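DTDP-4-dehydrorhamnose reductase (Sulfolobus tokodaii, PDB 2GGS) binds NADPH and probably catalyses the NADPH-dependent reduction of dTDP-4-dehydrorhamnose. Local coordinates at residues Leu168-Lys178 with Leu227-Arg238; Leu217-Phe225 with Thr265-Val273. One frame throughout, in Å; residues are numbered along the deposited sequence.

Contact 1: residues Leu168-Lys178 with Leu227-Arg238; sequences LKEGKTVFAFK and LPGEVKEVDEVR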
loop_
_atom_site.group_PDB
_atom_site.type_symbol
_atom_site.label_atom_id
_atom_site.label_comp_id
_atom_site.label_asym_id
_atom_site.label_seq_id
_atom_site.Cartn_x
_atom_site.Cartn_y
_atom_site.Cartn_z
ATOM N N LEU A 168 -8.248 -22.115 -3.346
ATOM C CA LEU A 168 -9.415 -22.925 -2.948
ATOM C C LEU A 168 -10.219 -23.410 -4.131
ATOM O O LEU A 168 -10.749 -24.514 -4.085
ATOM C CB LEU A 168 -10.349 -22.179 -1.974
ATOM C CG LEU A 168 -9.789 -21.791 -0.599
ATOM C CD1 LEU A 168 -10.879 -21.115 0.266
ATOM C CD2 LEU A 168 -9.172 -22.980 0.139
ATOM N N LYS A 169 -10.301 -22.578 -5.174
ATOM C CA LYS A 169 -11.026 -22.880 -6.414
ATOM C C LYS A 169 -10.421 -24.117 -7.076
ATOM O O LYS A 169 -11.155 -24.941 -7.634
ATOM C CB LYS A 169 -10.951 -21.671 -7.359
ATOM C CG LYS A 169 -11.882 -21.698 -8.563
ATOM C CD LYS A 169 -11.488 -20.606 -9.550
ATOM C CE LYS A 169 -11.877 -20.958 -10.979
ATOM N NZ LYS A 169 -13.331 -20.830 -11.283
ATOM N N GLU A 170 -9.096 -24.254 -6.985
ATOM C CA GLU A 170 -8.394 -25.398 -7.581
ATOM C C GLU A 170 -8.339 -26.593 -6.611
ATOM O O GLU A 170 -7.637 -27.587 -6.863
ATOM C CB GLU A 170 -7.003 -24.995 -8.160
ATOM C CG GLU A 170 -5.874 -24.787 -7.121
ATOM C CD GLU A 170 -4.593 -24.099 -7.675
ATOM O OE1 GLU A 170 -3.940 -24.659 -8.587
ATOM O OE2 GLU A 170 -4.210 -23.006 -7.171
ATOM N N GLY A 171 -9.099 -26.506 -5.515
ATOM C CA GLY A 171 -9.193 -27.595 -4.541
ATOM C C GLY A 171 -8.019 -27.711 -3.586
ATOM O O GLY A 171 -7.955 -28.642 -2.774
ATOM N N LYS A 172 -7.090 -26.763 -3.662
ATOM C CA LYS A 172 -5.889 -26.808 -2.832
ATOM C C LYS A 172 -6.101 -26.237 -1.417
ATOM O O LYS A 172 -7.102 -25.564 -1.134
ATOM C CB LYS A 172 -4.709 -26.137 -3.561
ATOM C CG LYS A 172 -4.212 -26.904 -4.796
ATOM C CD LYS A 172 -3.462 -28.177 -4.408
ATOM C CE LYS A 172 -3.147 -29.048 -5.625
ATOM N NZ LYS A 172 -2.942 -30.476 -5.224
ATOM N N THR A 173 -5.171 -26.552 -0.526
ATOM C CA THR A 173 -5.208 -26.071 0.844
ATOM C C THR A 173 -4.577 -24.684 0.956
ATOM O O THR A 173 -3.467 -24.433 0.421
ATOM C CB THR A 173 -4.539 -27.060 1.799
ATOM O OG1 THR A 173 -5.248 -28.304 1.735
ATOM C CG2 THR A 173 -4.531 -26.534 3.253
ATOM N N VAL A 174 -5.324 -23.783 1.600
ATOM C CA VAL A 174 -4.831 -22.473 1.991
ATOM C C VAL A 174 -4.278 -22.546 3.399
ATOM O O VAL A 174 -4.957 -22.992 4.327
ATOM C CB VAL A 174 -5.969 -21.393 1.961
ATOM C CG1 VAL A 174 -5.528 -20.142 2.709
ATOM C CG2 VAL A 174 -6.318 -21.029 0.552
ATOM N N PHE A 175 -3.026 -22.127 3.562
ATOM C CA PHE A 175 -2.426 -22.002 4.880
ATOM C C PHE A 175 -2.515 -20.564 5.385
ATOM O O PHE A 175 -1.860 -19.664 4.867
ATOM C CB PHE A 175 -0.986 -22.535 4.837
ATOM C CG PHE A 175 -0.927 -23.989 4.488
ATOM C CD1 PHE A 175 -1.157 -24.949 5.473
ATOM C CD2 PHE A 175 -0.750 -24.396 3.180
ATOM C CE1 PHE A 175 -1.148 -26.297 5.156
ATOM C CE2 PHE A 175 -0.742 -25.748 2.848
ATOM C CZ PHE A 175 -0.950 -26.697 3.839
ATOM N N ALA A 176 -3.379 -20.340 6.363
ATOM C CA ALA A 176 -3.673 -18.988 6.797
ATOM C C ALA A 176 -2.897 -18.669 8.044
ATOM O O ALA A 176 -3.064 -19.289 9.093
ATOM C CB ALA A 176 -5.204 -18.766 7.009
ATOM N N PHE A 177 -2.021 -17.673 7.918
ATOM C CA PHE A 177 -1.272 -17.173 9.044
ATOM C C PHE A 177 -2.186 -16.832 10.222
ATOM O O PHE A 177 -3.178 -16.121 10.060
ATOM C CB PHE A 177 -0.472 -15.932 8.610
ATOM C CG PHE A 177 0.326 -15.288 9.713
ATOM C CD1 PHE A 177 1.322 -16.005 10.393
ATOM C CD2 PHE A 177 0.123 -13.942 10.049
ATOM C CE1 PHE A 177 2.084 -15.408 11.411
ATOM C CE2 PHE A 177 0.877 -13.324 11.075
ATOM C CZ PHE A 177 1.880 -14.062 11.747
ATOM N N LYS A 178 -1.835 -17.344 11.399
ATOM C CA LYS A 178 -2.492 -16.934 12.640
ATOM C C LYS A 178 -2.066 -15.525 13.022
ATOM O O LYS A 178 -1.010 -15.334 13.633
ATOM C CB LYS A 178 -2.190 -17.911 13.788
ATOM C CG LYS A 178 -2.978 -17.645 15.090
ATOM C CD LYS A 178 -2.606 -18.692 16.156
ATOM C CE LYS A 178 -3.015 -18.315 17.551
ATOM N NZ LYS A 178 -2.283 -19.220 18.496
ATOM N N LEU A 227 -16.405 -22.369 -2.411
ATOM C CA LEU A 227 -15.182 -22.916 -2.961
ATOM C C LEU A 227 -14.851 -24.207 -2.249
ATOM O O LEU A 227 -15.156 -24.357 -1.064
ATOM C CB LEU A 227 -14.031 -21.902 -2.814
ATOM C CG LEU A 227 -14.094 -20.619 -3.647
ATOM C CD1 LEU A 227 -12.868 -19.732 -3.389
ATOM C CD2 LEU A 227 -14.214 -20.885 -5.168
ATOM N N PRO A 228 -14.225 -25.158 -2.973
ATOM C CA PRO A 228 -13.783 -26.385 -2.317
ATOM C C PRO A 228 -12.463 -26.082 -1.635
ATOM O O PRO A 228 -12.178 -24.913 -1.358
ATOM C CB PRO A 228 -13.594 -27.370 -3.488
ATOM C CG PRO A 228 -13.275 -26.490 -4.699
ATOM C CD PRO A 228 -13.920 -25.127 -4.418
ATOM N N GLY A 229 -11.666 -27.091 -1.338
ATOM C CA GLY A 229 -10.331 -26.816 -0.819
ATOM C C GLY A 229 -10.391 -26.320 0.602
ATOM O O GLY A 229 -11.285 -25.562 0.973
ATOM N N GLU A 230 -9.417 -26.711 1.394
ATOM C CA GLU A 230 -9.465 -26.503 2.824
ATOM C C GLU A 230 -8.702 -25.265 3.257
ATOM O O GLU A 230 -7.713 -24.870 2.629
ATOM C CB GLU A 230 -8.882 -27.724 3.522
ATOM C CG GLU A 230 -8.793 -27.608 5.039
ATOM C CD GLU A 230 -8.160 -28.822 5.709
ATOM O OE1 GLU A 230 -7.538 -29.648 4.992
ATOM O OE2 GLU A 230 -8.286 -28.929 6.960
ATOM N N VAL A 231 -9.161 -24.664 4.346
ATOM C CA VAL A 231 -8.384 -23.631 4.989
ATOM C C VAL A 231 -7.824 -24.155 6.291
ATOM O O VAL A 231 -8.576 -24.533 7.197
ATOM C CB VAL A 231 -9.191 -22.321 5.241
ATOM C CG1 VAL A 231 -8.268 -21.247 5.836
ATOM C CG2 VAL A 231 -9.849 -21.850 3.957
ATOM N N LYS A 232 -6.494 -24.147 6.378
ATOM C CA LYS A 232 -5.780 -24.477 7.599
ATOM C C LYS A 232 -5.021 -23.278 8.119
ATOM O O LYS A 232 -4.165 -22.716 7.424
ATOM C CB LYS A 232 -4.811 -25.648 7.371
ATOM C CG LYS A 232 -5.487 -26.964 7.126
ATOM C CD LYS A 232 -4.545 -28.120 7.434
ATOM C CE LYS A 232 -5.097 -29.448 6.912
ATOM N NZ LYS A 232 -4.025 -30.446 6.573
ATOM N N GLU A 233 -5.346 -22.893 9.341
ATOM C CA GLU A 233 -4.611 -21.866 10.054
ATOM C C GLU A 233 -3.293 -22.436 10.575
ATOM O O GLU A 233 -3.255 -23.531 11.153
ATOM C CB GLU A 233 -5.448 -21.346 11.209
ATOM C CG GLU A 233 -4.957 -20.063 11.850
ATOM C CD GLU A 233 -5.956 -19.513 12.859
ATOM O OE1 GLU A 233 -6.627 -20.324 13.539
ATOM O OE2 GLU A 233 -6.119 -18.282 12.969
ATOM N N VAL A 234 -2.215 -21.680 10.398
ATOM C CA VAL A 234 -0.889 -22.105 10.876
ATOM C C VAL A 234 -0.228 -20.979 11.697
ATOM O O VAL A 234 -0.427 -19.798 11.398
ATOM C CB VAL A 234 0.015 -22.559 9.695
ATOM C CG1 VAL A 234 -0.552 -23.790 9.009
ATOM C CG2 VAL A 234 0.188 -21.462 8.664
ATOM N N ASP A 235 0.549 -21.336 12.728
ATOM C CA ASP A 235 1.247 -20.330 13.553
ATOM C C ASP A 235 2.273 -19.623 12.698
ATOM O O ASP A 235 2.486 -18.408 12.820
ATOM C CB ASP A 235 1.975 -20.981 14.737
ATOM C CG ASP A 235 1.042 -21.434 15.809
ATOM O OD1 ASP A 235 0.100 -20.684 16.140
ATOM O OD2 ASP A 235 1.269 -22.546 16.345
ATOM N N GLU A 236 2.900 -20.411 11.835
ATOM C CA GLU A 236 3.846 -19.920 10.856
ATOM C C GLU A 236 3.585 -20.588 9.520
ATOM O O GLU A 236 3.303 -21.782 9.461
ATOM C CB GLU A 236 5.285 -20.162 11.338
ATOM C CG GLU A 236 5.724 -19.204 12.450
ATOM C CD GLU A 236 5.601 -17.738 12.029
ATOM O OE1 GLU A 236 5.785 -17.450 10.814
ATOM O OE2 GLU A 236 5.315 -16.880 12.899
ATOM N N VAL A 237 3.648 -19.803 8.451
ATOM C CA VAL A 237 3.437 -20.308 7.110
ATOM C C VAL A 237 4.763 -20.913 6.640
ATOM O O VAL A 237 5.829 -20.315 6.819
ATOM C CB VAL A 237 2.956 -19.180 6.158
ATOM C CG1 VAL A 237 2.778 -19.683 4.737
ATOM C CG2 VAL A 237 1.649 -18.553 6.685
ATOM N N ARG A 238 4.696 -22.107 6.063
ATOM C CA ARG A 238 5.893 -22.760 5.544
ATOM C C ARG A 238 6.267 -22.135 4.201
ATOM O O ARG A 238 5.404 -21.873 3.344
ATOM C CB ARG A 238 5.682 -24.282 5.433
ATOM C CG ARG A 238 4.746 -24.708 4.293
ATOM C CD ARG A 238 3.826 -25.885 4.666
ATOM N NE ARG A 238 3.098 -26.398 3.502
ATOM C CZ ARG A 238 2.317 -27.473 3.514
ATOM N NH1 ARG A 238 2.141 -28.160 4.638
ATOM N NH2 ARG A 238 1.700 -27.860 2.398
HETATM O O HOH W 1 -7.597 -28.805 0.093
HETATM O O HOH W 2 -5.650 -16.259 11.151
HETATM O O HOH W 3 1.224 -16.588 14.567
HETATM O O HOH W 4 -1.954 -21.672 17.333
#

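Contact 2: residues Leu217-Phe225 with Thr265-Val273; sequences LALKIKEKF and TLDLDGMVV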
loop_
_atom_site.group_PDB
_atom_site.type_symbol
_atom_site.label_atom_id
_atom_site.label_comp_id
_atom_site.label_asym_id
_atom_site.label_seq_id
_atom_site.Cartn_x
_atom_site.Cartn_y
_atom_site.Cartn_z
ATOM N N LEU A 217 -10.929 -14.440 7.253
ATOM C CA LEU A 217 -11.047 -13.856 5.917
ATOM C C LEU A 217 -11.101 -14.932 4.840
ATOM O O LEU A 217 -11.939 -14.874 3.943
ATOM C CB LEU A 217 -9.899 -12.869 5.646
ATOM C CG LEU A 217 -9.871 -12.184 4.274
ATOM C CD1 LEU A 217 -11.200 -11.503 3.978
ATOM C CD2 LEU A 217 -8.757 -11.169 4.243
ATOM N N ALA A 218 -10.227 -15.932 4.973
ATOM C CA ALA A 218 -10.125 -17.016 4.013
ATOM C C ALA A 218 -11.434 -17.818 3.979
ATOM O O ALA A 218 -11.940 -18.119 2.909
ATOM C CB ALA A 218 -8.946 -17.907 4.366
ATOM N N LEU A 219 -11.979 -18.106 5.162
ATOM C CA LEU A 219 -13.227 -18.870 5.267
ATOM C C LEU A 219 -14.444 -18.077 4.785
ATOM O O LEU A 219 -15.378 -18.678 4.221
ATOM C CB LEU A 219 -13.453 -19.371 6.695
ATOM C CG LEU A 219 -12.542 -20.494 7.180
ATOM C CD1 LEU A 219 -12.805 -20.853 8.639
ATOM C CD2 LEU A 219 -12.691 -21.736 6.316
ATOM N N LYS A 220 -14.447 -16.755 5.008
ATOM C CA LYS A 220 -15.487 -15.886 4.438
ATOM C C LYS A 220 -15.456 -15.990 2.940
ATOM O O LYS A 220 -16.535 -16.115 2.333
ATOM C CB LYS A 220 -15.335 -14.393 4.778
ATOM C CG LYS A 220 -15.722 -14.003 6.159
ATOM C CD LYS A 220 -15.660 -12.484 6.278
ATOM C CE LYS A 220 -16.920 -11.858 5.695
ATOM N NZ LYS A 220 -18.096 -12.344 6.487
ATOM N N ILE A 221 -14.265 -15.943 2.320
ATOM C CA ILE A 221 -14.263 -16.024 0.869
ATOM C C ILE A 221 -14.605 -17.440 0.374
ATOM O O ILE A 221 -15.307 -17.573 -0.623
ATOM C CB ILE A 221 -13.064 -15.354 0.087
ATOM C CG1 ILE A 221 -12.233 -16.364 -0.688
ATOM C CG2 ILE A 221 -12.286 -14.241 0.843
ATOM C CD1 ILE A 221 -11.403 -15.741 -1.712
ATOM N N LYS A 222 -14.176 -18.469 1.098
ATOM C CA LYS A 222 -14.640 -19.848 0.835
ATOM C C LYS A 222 -16.175 -19.951 0.877
ATOM O O LYS A 222 -16.774 -20.441 -0.074
ATOM C CB LYS A 222 -13.995 -20.851 1.803
ATOM C CG LYS A 222 -14.199 -22.326 1.432
ATOM C CD LYS A 222 -13.478 -23.243 2.361
ATOM C CE LYS A 222 -14.136 -24.640 2.489
ATOM N NZ LYS A 222 -14.770 -25.128 1.257
ATOM N N GLU A 223 -16.785 -19.484 1.972
ATOM C CA GLU A 223 -18.250 -19.460 2.160
ATOM C C GLU A 223 -18.901 -18.647 1.050
ATOM O O GLU A 223 -19.910 -19.075 0.460
ATOM C CB GLU A 223 -18.616 -18.863 3.540
ATOM C CG GLU A 223 -20.165 -18.686 3.839
ATOM C CD GLU A 223 -20.512 -17.766 5.054
ATOM O OE1 GLU A 223 -21.610 -17.928 5.611
ATOM O OE2 GLU A 223 -19.718 -16.862 5.469
ATOM N N LYS A 224 -18.317 -17.486 0.746
ATOM C CA LYS A 224 -18.918 -16.561 -0.229
ATOM C C LYS A 224 -19.169 -17.232 -1.582
ATOM O O LYS A 224 -20.200 -16.997 -2.220
ATOM C CB LYS A 224 -18.066 -15.296 -0.396
ATOM C CG LYS A 224 -18.792 -14.147 -1.118
ATOM C CD LYS A 224 -18.252 -12.779 -0.707
ATOM C CE LYS A 224 -19.081 -11.635 -1.306
ATOM N NZ LYS A 224 -18.510 -11.161 -2.597
ATOM N N PHE A 225 -18.226 -18.069 -1.997
ATOM C CA PHE A 225 -18.216 -18.620 -3.362
ATOM C C PHE A 225 -18.277 -20.137 -3.413
ATOM O O PHE A 225 -17.966 -20.749 -4.454
ATOM C CB PHE A 225 -16.977 -18.097 -4.106
ATOM C CG PHE A 225 -16.871 -16.602 -4.096
ATOM C CD1 PHE A 225 -17.812 -15.832 -4.773
ATOM C CD2 PHE A 225 -15.845 -15.950 -3.397
ATOM C CE1 PHE A 225 -17.751 -14.445 -4.766
ATOM C CE2 PHE A 225 -15.765 -14.551 -3.389
ATOM C CZ PHE A 225 -16.740 -13.797 -4.085
ATOM N N THR A 265 -15.317 -1.015 5.544
ATOM C CA THR A 265 -16.073 -2.257 5.480
ATOM C C THR A 265 -15.467 -3.178 4.430
ATOM O O THR A 265 -15.169 -2.721 3.311
ATOM C CB THR A 265 -17.522 -1.979 5.180
ATOM O OG1 THR A 265 -18.039 -1.197 6.262
ATOM C CG2 THR A 265 -18.327 -3.291 5.070
ATOM N N LEU A 266 -15.256 -4.430 4.807
ATOM C CA LEU A 266 -14.640 -5.399 3.901
ATOM C C LEU A 266 -15.283 -5.337 2.507
ATOM O O LEU A 266 -16.510 -5.414 2.367
ATOM C CB LEU A 266 -14.747 -6.816 4.425
ATOM C CG LEU A 266 -14.024 -7.876 3.565
ATOM C CD1 LEU A 266 -12.491 -7.628 3.664
ATOM C CD2 LEU A 266 -14.381 -9.295 3.986
ATOM N N ASP A 267 -14.445 -5.175 1.493
ATOM C CA ASP A 267 -14.881 -5.025 0.138
ATOM C C ASP A 267 -14.395 -6.152 -0.790
ATOM O O ASP A 267 -13.621 -5.932 -1.631
ATOM C CB ASP A 267 -14.470 -3.645 -0.381
ATOM C CG ASP A 267 -14.866 -3.394 -1.802
ATOM O OD1 ASP A 267 -15.921 -3.798 -2.200
ATOM O OD2 ASP A 267 -14.090 -2.800 -2.507
ATOM N N LEU A 268 -14.899 -7.354 -0.620
ATOM C CA LEU A 268 -14.522 -8.408 -1.524
ATOM C C LEU A 268 -14.830 -8.234 -3.007
ATOM O O LEU A 268 -14.189 -8.823 -3.825
ATOM C CB LEU A 268 -14.979 -9.762 -1.031
ATOM C CG LEU A 268 -14.442 -10.181 0.323
ATOM C CD1 LEU A 268 -15.044 -11.484 0.738
ATOM C CD2 LEU A 268 -12.951 -10.274 0.266
ATOM N N ASP A 269 -15.810 -7.431 -3.337
ATOM C CA ASP A 269 -16.041 -7.083 -4.720
ATOM C C ASP A 269 -14.861 -6.315 -5.374
ATOM O O ASP A 269 -14.842 -6.111 -6.540
ATOM C CB ASP A 269 -17.307 -6.258 -4.870
ATOM C CG ASP A 269 -18.604 -7.072 -4.693
ATOM O OD1 ASP A 269 -18.596 -8.275 -4.677
ATOM O OD2 ASP A 269 -19.614 -6.412 -4.607
ATOM N N GLY A 270 -13.912 -5.885 -4.562
ATOM C CA GLY A 270 -12.711 -5.227 -5.044
ATOM C C GLY A 270 -11.643 -6.175 -5.535
ATOM O O GLY A 270 -10.611 -5.765 -5.975
ATOM N N MET A 271 -11.922 -7.454 -5.394
ATOM C CA MET A 271 -11.039 -8.499 -5.954
ATOM C C MET A 271 -11.159 -8.495 -7.475
ATOM O O MET A 271 -12.267 -8.323 -8.034
ATOM C CB MET A 271 -11.417 -9.884 -5.427
ATOM C CG MET A 271 -11.010 -10.148 -4.005
ATOM S SD MET A 271 -11.301 -11.854 -3.583
ATOM C CE MET A 271 -13.007 -11.745 -3.176
ATOM N N VAL A 272 -10.020 -8.678 -8.146
ATOM C CA VAL A 272 -9.989 -8.707 -9.605
ATOM C C VAL A 272 -9.505 -10.077 -10.024
ATOM O O VAL A 272 -8.399 -10.516 -9.671
ATOM C CB VAL A 272 -9.185 -7.522 -10.199
ATOM C CG1 VAL A 272 -9.007 -7.676 -11.709
ATOM C CG2 VAL A 272 -9.921 -6.214 -9.889
ATOM N N VAL A 273 -10.396 -10.677 -10.815
ATOM C CA VAL A 273 -10.773 -12.100 -10.889
ATOM C C VAL A 273 -10.402 -13.057 -9.774
ATOM O O VAL A 273 -9.251 -13.463 -9.573
ATOM C CB VAL A 273 -10.663 -12.719 -12.313
ATOM C CG1 VAL A 273 -11.354 -11.801 -13.295
ATOM C CG2 VAL A 273 -9.221 -12.980 -12.718
ATOM O OXT VAL A 273 -11.334 -13.423 -9.050
#

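Contact 1: residues Leu168-Lys178 with Leu227-Arg238
The Arg238 guanidinium lies over one face of the Phe175 ring, offset toward the rim, and Arg238 NH2 is 3.2 Å from Phe175 CZ. Since the two planes stand 41° apart, this is a tilted cover rather than a parallel stack. Thr173 CG2 sits over the opposite face, and Val234 CG1 reaches the edge, 3.8 Å from Phe175 CD1. The ring belongs to a two-strand parallel sheet, 174-177 beside 231-234, separate from the seven-strand Rossmann sheet. With CG anti to its carbonyl carbon (chi1 -62°), Phe175 brings this ring between Thr173 and Arg238. An alanine here would probably leave the guanidinium without the surface it rests on and free to swing, and would uncover Val234 CG1.

A second ring, that of Phe177, meets Glu236 OE2 at its edge, and its CB packs on Val237 CG2.

Five backbone bonds establish the parallel register, from Val174 N to Glu230 O (2.8 Å) through to Lys178 N to Val234 O, pairing Val174 with Val231 and Ala176 with Glu233. On the face away from Phe175 and Phe177, Val231 CG1 meets Ala176 CB, and its CG2 lies 3.9 Å from CD1 of Leu168, which comes from the helix end. Gly171, at positive phi, closes helix 160-169 in a Schellman motif. Gly229, also at positive phi, passes close to this turn, its CA 3.5 Å from Lys172 O. At the far end, the long salt bridge of Lys178 NZ to Asp235 OD1 (3.7 Å) is supplemented by a water that accepts from NZ (2.7 Å) and donates to OD1 (2.6 Å).

Contact 2: residues Leu217-Phe225 with Thr265-Val273
Leu268 projects from the 3-10 turn 268-270 onto the side of helix 214-224, meeting Leu217, Ile221 and Lys224, which lie on successive turns of one helix face. At the base of its side chain, CB comes within 4.1 Å of Lys224 NZ. The bond to CB points toward the helix; CG, anti to the carbonyl carbon (chi1 -59°), then divides into two methyls that meet it. CD1 takes Lys224 CD at 3.7 Å and Ile221 CG2 at 3.9 Å; CD2 touches the same Ile221 methyl and, more loosely, Leu217 CD1 at 4.3 Å. The lysine chain runs past the leucine in the opposite direction, so its methylenes line the apolar patch while its amine continues to Asp269 OD1, a salt bridge of 3.6 Å.

Leu266 extends the patch toward the start of the segment: its CD2 touches both Leu217 CD1 and Lys220 CE. Toward the other end, Met271 bends at its thioether (chi3 -83°) and sets CE at the edge of the Phe225 ring, 3.9 Å from CE2. The contact is thus mainly apolar, with one charge pair at its margin.

Besides helix 214-224, the tail meets helix 160-169, through Met271 on Pro161, and helix 186-199, through the salt bridge of Asp267 with Arg187. Ile221 packs helix 214-224 on Val164 and Tyr165 of helix 160-169, and the same helix rests through Ala218 and Leu219 on Val231 of strand 231-234.

Overall arrangement
Helix 214-224 links the two contacts, whose centres are 15 Å apart: it leads along the chain into strand 231-234 of contact 1, and its side takes the C-terminal tail in contact 2. Lys222 makes the junction directly. Its CB lies 3.5 Å from Leu168 CD1, while its NZ forms a probable hydrogen bond with Leu227 O. Neither contact holds the cofactor itself. The Phe177 side chain is about 12 Å from the bound NADPH and that of Leu217 about 11 Å, whereas the Met271 side chain is about 8 Å from that of Gln11, an NADPH-binding residue. By this measure the tail of contact 2 comes near the cofactor-binding residues without its Met271 touching Gln11.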